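PDB 7K46: aspartate carbamoyltransferase from Leishmania major, which probably catalyses the transfer of the carbamoyl group from carbamoyl phosphate to aspartate, an early step of de novo pyrimidine biosynthesis. Local coordinates for residues E230-C235 with A277-K282. Sequence-based numbering, arbitrary orientation.
Sequences EIVADC and AHAKAK
Lys280 lays its aliphatic chain along backbone carbonyls at the C-terminal end of helix 229-234 and just beyond it, with CE 3.4 Å from the backbone O of Ala233 and CD 3.6 Å from the O of Cys235. Its CG stands anti to the carbonyl carbon (chi1 -58°), and from there the chain runs fully extended, which brings NZ alongside the O of Asp234 at the helix end. There the ammonium forms a salt bridge with Asp236, while a water accepts from NZ and donates to OD1 of Asp234 (2.9 Å), linking two groups of opposite charge that do not touch. The other oxygen of Asp234, OD2, is held by Arg190 and the hydroxyl of Tyr193, so the carboxylate is gripped from both oxygens.

No direct hydrogen bond joins the two segments. A second water takes that role: it donates to the O of Val232 (2.6 Å) and the O of Cys235 and accepts from the backbone N of Lys280 (2.9 Å), so that it bridges the end of the helix to the following loop and to segment 277-282, while the O of Val232 also accepts from the N of Cys235. Beside it, CG1 of Val232, anti to its backbone N (chi1 169°), reaches the backbone of Ala279 and lies 3.9 Å from CB of that residue. The O of His278 meets CA of Ala233 at 3.2 Å in a bent CH...O contact.

Further out, Ile231 packs on Tyr193 and Ile195 of strand 191-195, and Arg304 binds the O of Lys280. The arrangement joins the connections leading into neighbouring parallel strands, 237-240 and 284-286, at the periphery of the Rossmann-like aspartate-binding domain of the carbamoyltransferase fold.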
ATOM      1  N   GLU A 230      23.670 -22.221  35.935  1.00 25.24           N
ATOM      2  CA  GLU A 230      24.169 -21.116  36.748  1.00 31.26           C
ATOM      3  C   GLU A 230      24.024 -19.786  36.021  1.00 26.34           C
ATOM      4  O   GLU A 230      23.611 -18.786  36.621  1.00 27.16           O
ATOM      5  CB  GLU A 230      25.631 -21.364  37.130  1.00 29.21           C
ATOM      6  CG  GLU A 230      25.838 -22.539  38.080  1.00 38.68           C
ATOM      7  CD  GLU A 230      25.664 -23.908  37.417  1.00 48.18           C
ATOM      8  OE1 GLU A 230      25.873 -24.036  36.186  1.00 34.45           O
ATOM      9  OE2 GLU A 230      25.312 -24.866  38.139  1.00 52.56           O
ATOM     10  N   ILE A 231      24.349 -19.749  34.728  1.00 23.34           N
ATOM     11  CA  ILE A 231      24.192 -18.509  33.971  1.00 24.91           C
ATOM     12  C   ILE A 231      22.717 -18.137  33.867  1.00 27.22           C
ATOM     13  O   ILE A 231      22.334 -16.979  34.081  1.00 23.54           O
ATOM     14  CB  ILE A 231      24.835 -18.637  32.577  1.00 24.09           C
ATOM     15  CG1 ILE A 231      26.358 -18.721  32.691  1.00 24.84           C
ATOM     16  CG2 ILE A 231      24.418 -17.459  31.690  1.00 20.06           C
ATOM     17  CD1 ILE A 231      27.057 -19.061  31.376  1.00 27.58           C
ATOM     18  N   VAL A 232      21.873 -19.115  33.519  1.00 23.88           N
ATOM     19  CA  VAL A 232      20.437 -18.871  33.376  1.00 21.69           C
ATOM     20  C   VAL A 232      19.858 -18.316  34.676  1.00 25.49           C
ATOM     21  O   VAL A 232      19.118 -17.323  34.674  1.00 22.87           O
ATOM     22  CB  VAL A 232      19.725 -20.166  32.944  1.00 23.75           C
ATOM     23  CG1 VAL A 232      18.208 -20.016  33.055  1.00 25.20           C
ATOM     24  CG2 VAL A 232      20.141 -20.542  31.511  1.00 22.66           C
ATOM     25  N   ALA A 233      20.219 -18.933  35.806  1.00 22.87           N
ATOM     26  CA  ALA A 233      19.676 -18.531  37.103  1.00 23.26           C
ATOM     27  C   ALA A 233      20.061 -17.106  37.467  1.00 29.34           C
ATOM     28  O   ALA A 233      19.345 -16.448  38.234  1.00 26.09           O
ATOM     29  CB  ALA A 233      20.155 -19.493  38.192  1.00 28.07           C
ATOM     30  N   ASP A 234      21.178 -16.610  36.936  1.00 25.13           N
ATOM     31  CA  ASP A 234      21.685 -15.291  37.283  1.00 24.80           C
ATOM     32  C   ASP A 234      21.109 -14.176  36.413  1.00 24.88           C
ATOM     33  O   ASP A 234      21.237 -12.998  36.772  1.00 26.04           O
ATOM     34  CB  ASP A 234      23.217 -15.285  37.181  1.00 24.24           C
ATOM     35  CG  ASP A 234      23.849 -14.055  37.826  1.00 33.10           C
ATOM     36  OD1 ASP A 234      23.450 -13.704  38.958  1.00 30.90           O
ATOM     37  OD2 ASP A 234      24.756 -13.456  37.209  1.00 28.87           O
ATOM     38  N   CYS A 235      20.455 -14.506  35.305  1.00 22.03           N
ATOM     39  CA  CYS A 235      20.075 -13.496  34.323  1.00 24.94           C
ATOM     40  C   CYS A 235      18.674 -12.944  34.560  1.00 23.51           C
ATOM     41  O   CYS A 235      17.735 -13.678  34.879  1.00 24.20           O
ATOM     42  CB  CYS A 235      20.164 -14.064  32.906  1.00 21.63           C
ATOM     43  SG  CYS A 235      21.864 -14.201  32.307  1.00 23.44           S
ATOM     44  N   ALA A 277      13.711 -23.957  33.444  1.00 27.44           N
ATOM     45  CA  ALA A 277      13.513 -24.537  34.769  1.00 31.82           C
ATOM     46  C   ALA A 277      14.429 -23.895  35.804  1.00 32.99           C
ATOM     47  O   ALA A 277      14.083 -23.839  36.989  1.00 32.29           O
ATOM     48  CB  ALA A 277      13.739 -26.049  34.726  1.00 29.78           C
ATOM     49  N   HIS A 278      15.587 -23.397  35.378  1.00 28.91           N
ATOM     50  CA  HIS A 278      16.539 -22.756  36.276  1.00 31.29           C
ATOM     51  C   HIS A 278      16.444 -21.234  36.269  1.00 30.04           C
ATOM     52  O   HIS A 278      17.204 -20.583  36.988  1.00 26.54           O
ATOM     53  CB  HIS A 278      17.966 -23.184  35.917  1.00 31.48           C
ATOM     54  CG  HIS A 278      18.213 -24.655  36.068  1.00 33.05           C
ATOM     55  ND1 HIS A 278      18.184 -25.527  35.002  1.00 38.22           N
ATOM     56  CD2 HIS A 278      18.487 -25.407  37.163  1.00 36.23           C
ATOM     57  CE1 HIS A 278      18.431 -26.753  35.432  1.00 35.22           C
ATOM     58  NE2 HIS A 278      18.621 -26.707  36.740  1.00 37.78           N
ATOM     59  N   ALA A 279      15.522 -20.654  35.506  1.00 27.91           N
ATOM     60  CA  ALA A 279      15.405 -19.204  35.423  1.00 25.89           C
ATOM     61  C   ALA A 279      14.694 -18.616  36.641  1.00 28.28           C
ATOM     62  O   ALA A 279      13.891 -19.280  37.306  1.00 27.02           O
ATOM     63  CB  ALA A 279      14.657 -18.798  34.148  1.00 23.53           C
ATOM     64  N   LYS A 280      15.008 -17.352  36.929  1.00 27.94           N
ATOM     65  CA  LYS A 280      14.303 -16.572  37.937  1.00 31.99           C
ATOM     66  C   LYS A 280      12.806 -16.518  37.637  1.00 30.05           C
ATOM     67  O   LYS A 280      12.364 -16.685  36.497  1.00 27.71           O
ATOM     68  CB  LYS A 280      14.823 -15.130  37.974  1.00 31.16           C
ATOM     69  CG  LYS A 280      16.297 -14.969  38.250  1.00 33.65           C
ATOM     70  CD  LYS A 280      16.668 -13.492  38.277  1.00 29.50           C
ATOM     71  CE  LYS A 280      18.124 -13.326  38.681  1.00 32.10           C
ATOM     72  NZ  LYS A 280      18.482 -11.904  38.907  1.00 31.43           N
ATOM     73  N   ALA A 281      12.023 -16.244  38.682  1.00 30.19           N
ATOM     74  CA  ALA A 281      10.614 -15.923  38.468  1.00 29.10           C
ATOM     75  C   ALA A 281      10.458 -14.592  37.739  1.00 32.81           C
ATOM     76  O   ALA A 281       9.634 -14.470  36.823  1.00 35.90           O
ATOM     77  CB  ALA A 281       9.878 -15.904  39.810  1.00 32.75           C
ATOM     78  N   LYS A 282      11.257 -13.591  38.105  1.00 28.28           N
ATOM     79  CA  LYS A 282      11.181 -12.258  37.504  1.00 26.25           C
ATOM     80  C   LYS A 282      12.321 -12.112  36.495  1.00 29.22           C
ATOM     81  O   LYS A 282      13.405 -11.623  36.819  1.00 28.99           O
ATOM     82  CB  LYS A 282      11.235 -11.183  38.586  1.00 29.17           C
ATOM     83  CG  LYS A 282      10.992  -9.747  38.108  1.00 36.36           C
ATOM     84  CD  LYS A 282      11.216  -8.756  39.254  1.00 45.52           C
ATOM     85  CE  LYS A 282      11.260  -7.300  38.780  1.00 45.54           C
ATOM     86  NZ  LYS A 282       9.992  -6.865  38.156  1.00 44.10           N
TER
HETATM   87  O   HOH W   1      16.770 -16.233  34.959  1.00 24.77           O
HETATM   88  O   HOH W   2      20.935 -12.954  40.182  1.00 33.00           O